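Local coordinates for protein xylooligosaccharide oxidase (Myceliophthora thermophila, PDB 5K8E) that oxidises the C1 hydroxyl of xylooligosaccharides and related sugars to lactones on a bicovalently bound FAD, reducing molecular oxygen to hydrogen peroxide, at residues E268-V273 with L285-A290; T154-G159 with G327-T332; S51-R56 with E340-K345. All blocks are in the same frame, centred on the assembly; numbering follows the deposited sequence.

In the fold
Read from the N terminus, the chain closes three loops that enclose one another without crossing. Contact 3 closes the widest, joining the early loop at 51-56 to 340-345 on strand 341-349 after 283 intervening residues. Within it, contact 2 brings 154-159, part of the FAD-binding PCMH-type region, against the loop at 327-332. Contact 1 is the innermost and shortest, pairing the two strands of the 269-286 hairpin. Contacts 1 and 3 reach the same eight-stranded antiparallel sheet on different strands, their centres about 30 Å apart. Contacts 2 and 3 both touch FAD, with about 17 Å between their centres, so each ties a loop that touches the cofactor to a later part of the chain.

Contact 1 of 3, residues E268-V273 with L285-A290; sequences EMNMRV and LYHGNA. With NAG (2-acetamido-2-deoxy-beta-D-glucopyranose), chain G.
E268 sets its CB over one face of the Y286 ring, 4.1 Å from the ring centroid, in a CH-pi contact. With CG anti to the backbone N (chi1 -174°), Y286 swings its ring under that methylene, and its OH comes within 2.6 Å of a water lying in the ring plane. The same water donates to E268 OE1, bridging the polar ends of the two side chains. E268 also lends its backbone: H287 N reaches E268 O at 2.8 Å in an almost straight bond (170°). Further along, N270 and L285 form an antiparallel hydrogen-bonded pair in which L285 N meets N270 O at 2.7 Å, while the return bond from N270 N to L285 O is weak. N270 ND2 adds a second weak bond to L285 O and passes 3.5 Å from H287 CD2, but S175 is its stronger partner. N289, which carries an N-linked sugar on ND2, caps the helix that follows. This hairpin, whose strand 269-276 bears the substrate-binding R272, lies between strands 234-240 and 374-381; M269 and Y286 pack on helix 290-304, whereas L285 and H287 face the loop at F171 and S172.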
# COMPACT_ATOMS: atom_id res chain seq x y z
N GLU A 268 9.39 9.44 -17.22
CA GLU A 268 8.60 8.41 -17.91
C GLU A 268 8.92 6.99 -17.44
O GLU A 268 8.16 6.06 -17.72
CB GLU A 268 8.85 8.47 -19.42
CG GLU A 268 8.41 9.78 -20.08
CD GLU A 268 9.46 10.88 -20.04
OE1 GLU A 268 10.58 10.66 -19.54
OE2 GLU A 268 9.16 11.98 -20.53
N MET A 269 10.04 6.83 -16.74
CA MET A 269 10.53 5.51 -16.37
C MET A 269 10.11 5.17 -14.94
O MET A 269 10.21 5.99 -14.03
CB MET A 269 12.06 5.47 -16.51
CG MET A 269 12.66 4.09 -16.28
SD MET A 269 14.44 4.01 -16.51
CE MET A 269 14.60 4.22 -18.28
N ASN A 270 9.61 3.95 -14.76
CA ASN A 270 9.18 3.43 -13.46
C ASN A 270 9.80 2.05 -13.31
O ASN A 270 9.63 1.19 -14.19
CB ASN A 270 7.65 3.34 -13.38
CG ASN A 270 6.97 4.68 -13.61
OD1 ASN A 270 6.56 5.35 -12.67
ND2 ASN A 270 6.88 5.09 -14.88
N MET A 271 10.49 1.82 -12.20
CA MET A 271 11.35 0.65 -12.11
C MET A 271 11.61 0.21 -10.67
O MET A 271 11.48 1.00 -9.73
CB MET A 271 12.68 0.98 -12.81
CG MET A 271 13.60 -0.19 -13.07
SD MET A 271 14.88 0.22 -14.27
CE MET A 271 15.73 1.58 -13.44
N ARG A 272 11.99 -1.05 -10.53
CA ARG A 272 12.30 -1.66 -9.26
C ARG A 272 13.29 -2.79 -9.46
O ARG A 272 13.38 -3.36 -10.56
CB ARG A 272 11.03 -2.23 -8.61
CG ARG A 272 10.48 -3.49 -9.27
CD ARG A 272 9.08 -3.81 -8.78
NE ARG A 272 8.56 -5.06 -9.32
CZ ARG A 272 7.35 -5.53 -9.07
NH1 ARG A 272 6.52 -4.85 -8.29
NH2 ARG A 272 6.95 -6.67 -9.61
N VAL A 273 14.00 -3.12 -8.39
CA VAL A 273 14.74 -4.36 -8.34
C VAL A 273 13.83 -5.41 -7.73
O VAL A 273 13.20 -5.15 -6.69
CB VAL A 273 15.98 -4.24 -7.46
CG1 VAL A 273 16.65 -5.60 -7.29
CG2 VAL A 273 16.94 -3.22 -8.03
N LEU A 285 8.47 -0.27 -16.18
CA LEU A 285 7.40 0.12 -17.07
C LEU A 285 7.71 1.54 -17.52
O LEU A 285 7.75 2.46 -16.70
CB LEU A 285 6.04 0.05 -16.37
CG LEU A 285 4.83 0.20 -17.31
CD1 LEU A 285 4.61 -1.06 -18.12
CD2 LEU A 285 3.57 0.56 -16.54
N TYR A 286 7.95 1.70 -18.82
CA TYR A 286 8.29 2.98 -19.42
C TYR A 286 7.05 3.53 -20.09
O TYR A 286 6.42 2.84 -20.88
CB TYR A 286 9.40 2.80 -20.47
CG TYR A 286 9.91 4.09 -21.05
CD1 TYR A 286 10.84 4.87 -20.36
CD2 TYR A 286 9.45 4.56 -22.28
CE1 TYR A 286 11.30 6.07 -20.87
CE2 TYR A 286 9.91 5.76 -22.81
CZ TYR A 286 10.84 6.50 -22.09
OH TYR A 286 11.31 7.68 -22.61
N HIS A 287 6.69 4.77 -19.76
CA HIS A 287 5.50 5.39 -20.31
C HIS A 287 5.81 5.99 -21.66
O HIS A 287 6.01 7.20 -21.79
CB HIS A 287 4.96 6.42 -19.34
CG HIS A 287 4.32 5.82 -18.13
ND1 HIS A 287 3.22 6.38 -17.52
CD2 HIS A 287 4.60 4.69 -17.45
CE1 HIS A 287 2.87 5.63 -16.49
NE2 HIS A 287 3.69 4.60 -16.43
N GLY A 288 5.86 5.11 -22.65
CA GLY A 288 6.27 5.45 -24.00
C GLY A 288 6.58 4.16 -24.76
O GLY A 288 6.42 3.07 -24.21
N ASN A 289 7.04 4.29 -26.00
CA ASN A 289 7.29 3.13 -26.86
C ASN A 289 8.68 2.53 -26.65
O ASN A 289 9.51 3.07 -25.92
CB ASN A 289 7.06 3.49 -28.34
CG ASN A 289 7.96 4.60 -28.85
OD1 ASN A 289 9.10 4.75 -28.42
ND2 ASN A 289 7.44 5.39 -29.78
N ALA A 290 8.92 1.39 -27.30
CA ALA A 290 10.15 0.62 -27.14
C ALA A 290 11.41 1.37 -27.54
O ALA A 290 12.42 1.26 -26.87
CB ALA A 290 10.06 -0.68 -27.91
C1 NAG G . 8.20 6.48 -30.33
C2 NAG G . 7.61 6.65 -31.73
C3 NAG G . 8.09 7.93 -32.40
C4 NAG G . 7.97 9.14 -31.47
C5 NAG G . 8.44 8.84 -30.05
C6 NAG G . 7.98 9.94 -29.11
C7 NAG G . 6.96 4.78 -33.18
C8 NAG G . 7.38 3.58 -33.97
N2 NAG G . 7.90 5.47 -32.54
O3 NAG G . 7.26 8.19 -33.50
O4 NAG G . 8.74 10.21 -32.00
O5 NAG G . 7.89 7.63 -29.58
O6 NAG G . 8.87 9.98 -28.02
O7 NAG G . 5.77 5.10 -33.15
O HOH W 1 12.51 9.32 -21.02

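Contact 2 of 3, residues T154-G159 with G327-T332; sequences TCPGVG and GEIDIT. With FAD (flavin-adenine dinucleotide), chain D.
P156 carries the tight part of this contact, pressing its ring against the backbone and side chains of the later loop. Its CG lies 3.4 Å from E328 O and its CB 3.5 Å from I329 O, so the pyrrolidine rests against two successive carbonyls, while I329 CD1 comes up to CG as an apolar neighbour. I331 closes in with a single atom: with CG1 anti to the carbonyl carbon (chi1 -53°) and the chain extended beyond it, CD1 reaches P156 CB at 4.0 Å and G157 N at 3.8 Å. P156, G157, I329 and I331 are buried, and A324 and F320 of helix 316-324 back the proline and I329. The segment 154-159 holds a type I beta turn, C155 to V158, that starts at a covalent flavin link of the PCMH-type domain and is followed by a hydrogen bond to the FAD phosphate. At the first position of the turn C155 SG is bonded to FAD C6, one half of the bicovalent linkage, and just before it the substrate-binding T154 donates a hydrogen bond from its N to FAD O4. After the turn G159 N donates a hydrogen bond to FAD O2P at 3.0 Å, just ahead of helix 160-165. V158 CG2 lies 3.5 Å from FAD C9, and replacing this valine by a glycine would probably open a gap beside the dimethylbenzene end of the isoalloxazine and give up its apolar support. The solvent side is looser: G327 is exposed, and E328 offers the contact mainly its carbonyl, its side chain running away so that its nearest atom, CB, stays 6.2 Å from P156 CG.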
# COMPACT_ATOMS: atom_id res chain seq x y z
N THR A 154 0.01 -2.38 -8.23
CA THR A 154 -0.27 -3.56 -9.01
C THR A 154 -1.09 -4.45 -8.08
O THR A 154 -1.11 -4.25 -6.87
CB THR A 154 1.04 -4.27 -9.39
OG1 THR A 154 1.70 -4.72 -8.19
CG2 THR A 154 1.97 -3.34 -10.12
N CYS A 155 -1.79 -5.42 -8.61
CA CYS A 155 -2.58 -6.27 -7.73
C CYS A 155 -4.01 -5.79 -7.83
O CYS A 155 -4.43 -4.90 -7.08
CB CYS A 155 -2.12 -6.24 -6.26
SG CYS A 155 -0.52 -6.96 -5.82
N PRO A 156 -4.76 -6.37 -8.76
CA PRO A 156 -6.12 -5.92 -9.02
C PRO A 156 -7.12 -6.12 -7.88
O PRO A 156 -8.15 -5.45 -7.85
CB PRO A 156 -6.54 -6.73 -10.25
CG PRO A 156 -5.55 -7.84 -10.37
CD PRO A 156 -4.29 -7.34 -9.76
N GLY A 157 -6.84 -7.04 -6.96
CA GLY A 157 -7.77 -7.34 -5.85
C GLY A 157 -7.64 -6.39 -4.65
O GLY A 157 -8.45 -6.44 -3.71
N VAL A 158 -6.62 -5.55 -4.67
CA VAL A 158 -6.38 -4.62 -3.59
C VAL A 158 -7.50 -3.59 -3.52
O VAL A 158 -7.92 -3.04 -4.54
CB VAL A 158 -5.02 -3.93 -3.74
CG1 VAL A 158 -4.86 -2.75 -2.80
CG2 VAL A 158 -3.92 -4.96 -3.48
N GLY A 159 -7.97 -3.33 -2.30
CA GLY A 159 -9.03 -2.38 -2.08
C GLY A 159 -8.51 -0.97 -2.13
O GLY A 159 -7.41 -0.69 -1.67
N GLY A 327 -5.27 -13.55 -13.37
CA GLY A 327 -6.13 -13.78 -14.52
C GLY A 327 -7.24 -12.75 -14.52
O GLY A 327 -7.47 -12.04 -15.50
N GLU A 328 -7.91 -12.65 -13.37
CA GLU A 328 -8.97 -11.66 -13.17
C GLU A 328 -8.41 -10.25 -12.95
O GLU A 328 -7.53 -10.05 -12.10
CB GLU A 328 -9.85 -12.07 -11.99
CG GLU A 328 -11.13 -12.78 -12.37
CD GLU A 328 -12.16 -11.83 -12.99
OE1 GLU A 328 -13.15 -11.48 -12.29
OE2 GLU A 328 -11.98 -11.43 -14.16
N ILE A 329 -8.91 -9.29 -13.72
CA ILE A 329 -8.53 -7.90 -13.53
C ILE A 329 -9.69 -7.08 -12.98
O ILE A 329 -9.54 -6.41 -11.96
CB ILE A 329 -8.05 -7.26 -14.83
CG1 ILE A 329 -6.86 -8.05 -15.39
CG2 ILE A 329 -7.67 -5.80 -14.61
CD1 ILE A 329 -5.59 -7.94 -14.57
N ASP A 330 -10.83 -7.12 -13.66
CA ASP A 330 -12.01 -6.36 -13.24
C ASP A 330 -12.75 -7.15 -12.16
O ASP A 330 -13.80 -7.73 -12.41
CB ASP A 330 -12.92 -6.04 -14.43
CG ASP A 330 -14.02 -5.05 -14.08
OD1 ASP A 330 -14.06 -4.53 -12.94
OD2 ASP A 330 -14.89 -4.80 -14.95
N ILE A 331 -12.19 -7.14 -10.96
CA ILE A 331 -12.72 -7.92 -9.85
C ILE A 331 -13.73 -7.12 -9.04
O ILE A 331 -13.40 -6.08 -8.47
CB ILE A 331 -11.60 -8.40 -8.91
CG1 ILE A 331 -10.50 -9.14 -9.68
CG2 ILE A 331 -12.18 -9.32 -7.83
CD1 ILE A 331 -9.21 -9.31 -8.90
N THR A 332 -14.96 -7.63 -8.98
CA THR A 332 -16.02 -7.09 -8.12
C THR A 332 -16.77 -8.15 -7.31
O THR A 332 -17.68 -7.81 -6.56
CB THR A 332 -17.07 -6.34 -8.95
OG1 THR A 332 -17.69 -7.24 -9.87
CG2 THR A 332 -16.44 -5.17 -9.70
PA FAD D . -7.88 -3.79 4.18
O1A FAD D . -9.35 -3.91 3.84
O2A FAD D . -7.26 -4.90 4.97
O5B FAD D . -7.65 -2.35 4.88
C5B FAD D . -6.34 -1.96 5.31
C4B FAD D . -6.41 -0.86 6.37
O4B FAD D . -7.10 0.28 5.82
C3B FAD D . -7.19 -1.29 7.60
O3B FAD D . -6.66 -0.64 8.75
C2B FAD D . -8.58 -0.79 7.29
O2B FAD D . -9.40 -0.62 8.44
C1B FAD D . -8.30 0.51 6.56
N9A FAD D . -9.40 0.87 5.65
C8A FAD D . -9.91 0.15 4.63
N7A FAD D . -10.92 0.82 4.03
C5A FAD D . -11.04 2.00 4.70
C6A FAD D . -11.91 3.17 4.60
N6A FAD D . -12.84 3.19 3.64
N1A FAD D . -11.75 4.19 5.46
C2A FAD D . -10.81 4.16 6.42
N3A FAD D . -9.96 3.11 6.58
C4A FAD D . -10.04 2.03 5.75
N1 FAD D . 0.82 -1.79 -1.99
C2 FAD D . 1.48 -0.91 -2.81
O2 FAD D . 1.81 0.22 -2.36
N3 FAD D . 1.78 -1.22 -4.09
C4 FAD D . 1.45 -2.41 -4.64
O4 FAD D . 1.74 -2.68 -5.82
C4X FAD D . 0.73 -3.41 -3.82
N5 FAD D . 0.37 -4.64 -4.30
C5X FAD D . -0.31 -5.53 -3.52
C6 FAD D . -0.71 -6.78 -4.03
C7 FAD D . -1.39 -7.71 -3.23
C7M FAD D . -1.77 -9.04 -3.86
C8 FAD D . -1.73 -7.35 -1.82
C8M FAD D . -2.49 -8.27 -0.86
C9 FAD D . -1.34 -6.11 -1.33
C9A FAD D . -0.65 -5.19 -2.11
N10 FAD D . -0.23 -3.93 -1.60
C10 FAD D . 0.44 -3.02 -2.43
C1' FAD D . -0.51 -3.53 -0.21
C2' FAD D . -1.80 -2.78 -0.06
O2' FAD D . -1.55 -1.48 -0.57
C3' FAD D . -2.17 -2.72 1.41
O3' FAD D . -2.32 -4.07 1.86
C4' FAD D . -3.47 -1.94 1.59
O4' FAD D . -3.53 -1.26 2.86
C5' FAD D . -4.65 -2.88 1.45
O5' FAD D . -5.86 -2.13 1.25
P FAD D . -7.20 -2.96 1.41
O1P FAD D . -8.36 -1.99 1.36
O2P FAD D . -7.16 -4.10 0.44
O3P FAD D . -6.96 -3.62 2.87

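Contact 3 of 3, residues S51-R56 with E340-K345; sequences SPFNDR and ETFYSK. With FAD (flavin-adenine dinucleotide), chain D.
N54 turns its CG anti to the backbone N (chi1 -172°), and F342 holds its own CG between backbone N and carbonyl carbon (chi1 66°); together these torsions lay the asparagine amide flat on the phenylalanine ring. The two planes are only 10° apart, with ND2 3.4 Å above the centre of the ring. The same amide grips the F342 backbone at both ends. N54 OD1 accepts F342 N at 3.3 Å and, from the opposite face of its plane, R56 N, the latter bond closing an Asx turn. N54 ND2 donates to F342 O at 3.0 Å and also serves Y96. R56 NE reaches that carbonyl oxygen at 2.9 Å, from the other face and within the guanidinium plane. With two donors on OD1 and ND2 donating to F342 O, a flip of the amide would probably cost these bonds. Alongside, the backbones form a single bridge: E340 N donates to F53 O, and D55 N to E340 O at 2.7 Å. A water joins D55 OD2 to T341 OG1 at the exposed margin, where S339 is the stronger partner of D55. F53 faces the cofactor. FAD C8M stands 3.3 Å above the centre of its ring, E340 N lies over the opposite face, and F53 CE2 meets F342 CE1, the two rings rim to rim. H94, the other residue of the flavin cross-link, stacks on F53, so this phenylalanine borders the covalent attachment site. Beyond the contact, strand 341-349 pairs with strand 409-417, from which Y414 stacks on F342 and is hydrogen-bonded through its OH to E340 OE1, while helix 426-437 packs against R56 and Y343.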
# COMPACT_ATOMS: atom_id res chain seq x y z
N SER A 51 -12.46 -13.56 6.02
CA SER A 51 -11.19 -14.22 5.73
C SER A 51 -10.06 -13.19 5.59
O SER A 51 -10.29 -12.05 5.17
CB SER A 51 -11.30 -15.07 4.47
OG SER A 51 -11.56 -14.22 3.37
N PRO A 52 -8.85 -13.57 5.99
CA PRO A 52 -7.71 -12.68 5.84
C PRO A 52 -7.12 -12.81 4.45
O PRO A 52 -7.38 -13.81 3.78
CB PRO A 52 -6.73 -13.23 6.87
CG PRO A 52 -7.02 -14.69 6.89
CD PRO A 52 -8.49 -14.84 6.63
N PHE A 53 -6.33 -11.84 4.00
CA PHE A 53 -5.46 -12.09 2.86
C PHE A 53 -4.31 -12.99 3.31
O PHE A 53 -3.88 -13.90 2.58
CB PHE A 53 -4.88 -10.81 2.25
CG PHE A 53 -3.79 -11.08 1.27
CD1 PHE A 53 -4.08 -11.71 0.06
CD2 PHE A 53 -2.47 -10.79 1.56
CE1 PHE A 53 -3.08 -12.01 -0.84
CE2 PHE A 53 -1.46 -11.09 0.66
CZ PHE A 53 -1.77 -11.70 -0.54
N ASN A 54 -3.81 -12.71 4.50
CA ASN A 54 -2.70 -13.48 5.06
C ASN A 54 -3.27 -14.58 5.96
O ASN A 54 -3.73 -14.31 7.06
CB ASN A 54 -1.75 -12.57 5.83
CG ASN A 54 -0.47 -13.28 6.28
OD1 ASN A 54 -0.34 -14.51 6.18
ND2 ASN A 54 0.48 -12.49 6.78
N ASP A 55 -3.24 -15.82 5.47
CA ASP A 55 -3.81 -16.94 6.22
C ASP A 55 -3.06 -17.26 7.49
O ASP A 55 -3.53 -18.05 8.28
CB ASP A 55 -3.89 -18.20 5.35
CG ASP A 55 -4.93 -18.08 4.28
OD1 ASP A 55 -6.05 -17.62 4.58
OD2 ASP A 55 -4.65 -18.42 3.12
N ARG A 56 -1.90 -16.63 7.69
CA ARG A 56 -1.21 -16.72 8.96
C ARG A 56 -1.96 -15.98 10.08
O ARG A 56 -1.75 -16.30 11.24
CB ARG A 56 0.21 -16.16 8.83
CG ARG A 56 1.13 -16.45 9.99
CD ARG A 56 2.55 -15.92 9.73
NE ARG A 56 2.62 -14.45 9.74
CZ ARG A 56 2.57 -13.68 10.84
NH1 ARG A 56 2.43 -14.21 12.05
NH2 ARG A 56 2.66 -12.37 10.73
N GLU A 340 -2.57 -15.88 0.88
CA GLU A 340 -1.25 -16.47 0.97
C GLU A 340 -0.90 -16.60 2.45
O GLU A 340 -1.60 -16.06 3.30
CB GLU A 340 -0.22 -15.61 0.23
CG GLU A 340 -0.58 -15.41 -1.22
CD GLU A 340 0.48 -14.70 -2.03
OE1 GLU A 340 1.51 -14.23 -1.49
OE2 GLU A 340 0.27 -14.62 -3.25
N THR A 341 0.16 -17.33 2.75
CA THR A 341 0.66 -17.48 4.11
C THR A 341 2.08 -16.94 4.12
O THR A 341 2.94 -17.44 3.38
CB THR A 341 0.67 -18.96 4.53
OG1 THR A 341 -0.67 -19.47 4.46
CG2 THR A 341 1.22 -19.14 5.95
N PHE A 342 2.33 -15.93 4.94
CA PHE A 342 3.59 -15.22 4.88
C PHE A 342 3.88 -14.33 6.08
O PHE A 342 3.00 -14.04 6.91
CB PHE A 342 3.62 -14.35 3.61
CG PHE A 342 2.61 -13.24 3.61
CD1 PHE A 342 1.31 -13.46 3.19
CD2 PHE A 342 2.96 -11.96 4.02
CE1 PHE A 342 0.39 -12.44 3.17
CE2 PHE A 342 2.03 -10.93 4.02
CZ PHE A 342 0.74 -11.18 3.60
N TYR A 343 5.14 -13.92 6.17
CA TYR A 343 5.56 -12.77 6.98
C TYR A 343 6.17 -11.73 6.04
O TYR A 343 6.81 -12.09 5.05
CB TYR A 343 6.56 -13.18 8.06
CG TYR A 343 6.99 -12.03 8.97
CD1 TYR A 343 6.06 -11.26 9.63
CD2 TYR A 343 8.34 -11.72 9.17
CE1 TYR A 343 6.44 -10.21 10.45
CE2 TYR A 343 8.73 -10.68 9.99
CZ TYR A 343 7.77 -9.93 10.64
OH TYR A 343 8.13 -8.89 11.44
N SER A 344 5.98 -10.45 6.34
CA SER A 344 6.50 -9.37 5.52
C SER A 344 6.99 -8.21 6.38
O SER A 344 6.45 -7.95 7.45
CB SER A 344 5.43 -8.86 4.54
OG SER A 344 5.91 -7.80 3.73
N LYS A 345 8.03 -7.55 5.89
CA LYS A 345 8.53 -6.30 6.46
C LYS A 345 8.67 -5.29 5.32
O LYS A 345 8.64 -5.64 4.13
CB LYS A 345 9.88 -6.49 7.16
CG LYS A 345 9.85 -7.46 8.33
CD LYS A 345 11.16 -7.50 9.14
CE LYS A 345 11.21 -6.43 10.21
NZ LYS A 345 10.33 -6.71 11.39
PA FAD D . -7.88 -3.79 4.18
O1A FAD D . -9.35 -3.91 3.84
O2A FAD D . -7.26 -4.90 4.97
O5B FAD D . -7.65 -2.35 4.88
C5B FAD D . -6.34 -1.96 5.31
C4B FAD D . -6.41 -0.86 6.37
O4B FAD D . -7.10 0.28 5.82
C3B FAD D . -7.19 -1.29 7.60
O3B FAD D . -6.66 -0.64 8.75
C2B FAD D . -8.58 -0.79 7.29
O2B FAD D . -9.40 -0.62 8.44
C1B FAD D . -8.30 0.51 6.56
N9A FAD D . -9.40 0.87 5.65
C8A FAD D . -9.91 0.15 4.63
N7A FAD D . -10.92 0.82 4.03
C5A FAD D . -11.04 2.00 4.70
C6A FAD D . -11.91 3.17 4.60
N6A FAD D . -12.84 3.19 3.64
N1A FAD D . -11.75 4.19 5.46
C2A FAD D . -10.81 4.16 6.42
N3A FAD D . -9.96 3.11 6.58
C4A FAD D . -10.04 2.03 5.75
N1 FAD D . 0.82 -1.79 -1.99
C2 FAD D . 1.48 -0.91 -2.81
O2 FAD D . 1.81 0.22 -2.36
N3 FAD D . 1.78 -1.22 -4.09
C4 FAD D . 1.45 -2.41 -4.64
O4 FAD D . 1.74 -2.68 -5.82
C4X FAD D . 0.73 -3.41 -3.82
N5 FAD D . 0.37 -4.64 -4.30
C5X FAD D . -0.31 -5.53 -3.52
C6 FAD D . -0.71 -6.78 -4.03
C7 FAD D . -1.39 -7.71 -3.23
C7M FAD D . -1.77 -9.04 -3.86
C8 FAD D . -1.73 -7.35 -1.82
C8M FAD D . -2.49 -8.27 -0.86
C9 FAD D . -1.34 -6.11 -1.33
C9A FAD D . -0.65 -5.19 -2.11
N10 FAD D . -0.23 -3.93 -1.60
C10 FAD D . 0.44 -3.02 -2.43
C1' FAD D . -0.51 -3.53 -0.21
C2' FAD D . -1.80 -2.78 -0.06
O2' FAD D . -1.55 -1.48 -0.57
C3' FAD D . -2.17 -2.72 1.41
O3' FAD D . -2.32 -4.07 1.86
C4' FAD D . -3.47 -1.94 1.59
O4' FAD D . -3.53 -1.26 2.86
C5' FAD D . -4.65 -2.88 1.45
O5' FAD D . -5.86 -2.13 1.25
P FAD D . -7.20 -2.96 1.41
O1P FAD D . -8.36 -1.99 1.36
O2P FAD D . -7.16 -4.10 0.44
O3P FAD D . -6.96 -3.62 2.87
O HOH W 2 -2.36 -19.72 2.31